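Local coordinates for chromosome partition protein Smc (Pyrococcus yayanosii, PDB 5XEI), which probably takes part in chromosome condensation and partitioning, binding DNA and hydrolysing ATP as a homodimer with head domains joined to a hinge by coiled coils, at residues A[29-34]-A[477-482]. Numbering follows the deposited sequence.
Sequences TAIVGA and IVITLR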
# COMPACT_ATOMS: atom_id res chain seq x y z
N THR A 29 29.64 21.97 -16.53
CA THR A 29 30.42 21.56 -17.70
C THR A 29 29.64 21.90 -18.95
O THR A 29 28.42 21.76 -18.99
CB THR A 29 30.73 20.05 -17.69
OG1 THR A 29 31.45 19.71 -16.50
CG2 THR A 29 31.57 19.64 -18.90
N ALA A 30 30.36 22.34 -19.99
CA ALA A 30 29.74 22.72 -21.26
C ALA A 30 30.32 21.90 -22.41
O ALA A 30 31.52 22.00 -22.72
CB ALA A 30 29.93 24.22 -21.52
N ILE A 31 29.47 21.11 -23.05
CA ILE A 31 29.81 20.43 -24.30
C ILE A 31 29.56 21.40 -25.46
O ILE A 31 28.43 21.87 -25.65
CB ILE A 31 28.98 19.16 -24.49
CG1 ILE A 31 28.88 18.32 -23.19
CG2 ILE A 31 29.55 18.35 -25.63
CD1 ILE A 31 30.17 17.84 -22.65
N VAL A 32 30.61 21.69 -26.24
CA VAL A 32 30.50 22.59 -27.38
C VAL A 32 31.12 21.95 -28.62
O VAL A 32 32.01 21.10 -28.53
CB VAL A 32 31.14 23.98 -27.13
CG1 VAL A 32 30.47 24.65 -25.95
CG2 VAL A 32 32.64 23.85 -26.91
N GLY A 33 30.64 22.39 -29.77
CA GLY A 33 31.01 21.88 -31.07
C GLY A 33 29.98 22.29 -32.09
O GLY A 33 28.87 22.71 -31.77
N ALA A 34 30.36 22.16 -33.37
CA ALA A 34 29.51 22.66 -34.44
C ALA A 34 28.33 21.72 -34.69
O ALA A 34 28.28 20.59 -34.19
CB ALA A 34 30.31 22.82 -35.73
N ILE A 477 25.31 19.94 -17.07
CA ILE A 477 25.97 19.48 -18.29
C ILE A 477 25.19 20.11 -19.44
O ILE A 477 24.07 19.67 -19.74
CB ILE A 477 25.95 17.95 -18.39
CG1 ILE A 477 26.72 17.34 -17.24
CG2 ILE A 477 26.55 17.48 -19.68
CD1 ILE A 477 26.84 15.84 -17.38
N VAL A 478 25.76 21.14 -20.08
CA VAL A 478 25.05 21.90 -21.12
C VAL A 478 25.73 21.71 -22.47
O VAL A 478 26.90 22.05 -22.64
CB VAL A 478 24.95 23.39 -20.78
CG1 VAL A 478 24.21 24.11 -21.90
CG2 VAL A 478 24.23 23.61 -19.45
N ILE A 479 24.97 21.21 -23.44
CA ILE A 479 25.45 20.99 -24.81
C ILE A 479 25.01 22.18 -25.65
O ILE A 479 23.83 22.33 -25.97
CB ILE A 479 24.91 19.68 -25.40
CG1 ILE A 479 25.15 18.51 -24.47
CG2 ILE A 479 25.56 19.39 -26.75
CD1 ILE A 479 24.47 17.26 -24.98
N THR A 480 25.98 23.01 -26.03
CA THR A 480 25.66 24.30 -26.60
C THR A 480 26.72 24.68 -27.63
O THR A 480 27.73 23.99 -27.80
CB THR A 480 25.56 25.37 -25.50
OG1 THR A 480 25.16 26.62 -26.07
CG2 THR A 480 26.90 25.58 -24.82
N LEU A 481 26.48 25.80 -28.31
CA LEU A 481 27.49 26.41 -29.16
C LEU A 481 27.57 27.92 -28.95
O LEU A 481 28.35 28.58 -29.64
CB LEU A 481 27.21 26.06 -30.63
CG LEU A 481 25.78 26.41 -31.01
CD1 LEU A 481 25.74 27.78 -31.64
CD2 LEU A 481 25.19 25.34 -31.91
N ARG A 482 26.80 28.45 -28.00
CA ARG A 482 26.70 29.89 -27.77
C ARG A 482 27.78 30.35 -26.80
O ARG A 482 27.95 29.78 -25.72
CB ARG A 482 25.31 30.23 -27.23
CG ARG A 482 24.20 29.44 -27.91
CD ARG A 482 23.89 29.99 -29.29
NE ARG A 482 23.49 31.40 -29.24
CZ ARG A 482 22.23 31.82 -29.08
NH1 ARG A 482 21.24 30.94 -28.94
NH2 ARG A 482 21.97 33.12 -29.06
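The flat groups that meet between Ile31 and Thr480 are the backbone peptides of two adjacent parallel strands in a mixed sheet, joined by hydrogen bonds, with side chains on its two faces. Thr29, Ile31, Ile477 and Ile479 lie on one face; Ala30, Val32, Val478 and Thr480 lie on the other. Thr480 N donates to Ile31 O at 2.7 Å, and Val478 N to Thr29 O at 2.9 Å, a donor that stays in the carbonyl plane. In return Ile31 N reaches Val478 O at 2.8 Å, its donor tilted 33° from that carbonyl's plane and the bond less straight than the other two. Ile31 and Ile479 lie side by side, pointing the same way, with CG1 of Ile479 against CB of Ile31 at 3.9 Å. On the opposite face, CG1 of Val32 meets CG2 of Thr480 alongside, also at 3.9 Å. Setting OG1 of Thr480 anti to the backbone N (chi1 -176°) turns that methyl to Val32 and leaves the hydroxyl to accept from Arg482 N at 3.1 Å, a nearly straight bond closing an ST turn just before helix 483-488. OG1 is also hydrogen-bonded to Asp452 OD2. A valine here would probably keep the methyl contact but leave Arg482 N without its side-chain acceptor and Asp452 without its hydroxyl partner. Further along, Leu481 CB approaches Gly33 O at 3.9 Å, where the chain enters the predicted ATP-binding loop, the P-loop.

Strand 475-480 thus separates the P-loop strand 28-32 from strand 445-449 in this Smc head domain, as in other ABC-type ATPases, where an extra strand stands between the Walker A and Walker B strands. Ile479 touches Asp449 and Lys39, whereas Val478 and Thr480 pack on Met485 of helix 483-488. Strand 491-498 flanks strand 28-32 on its other edge.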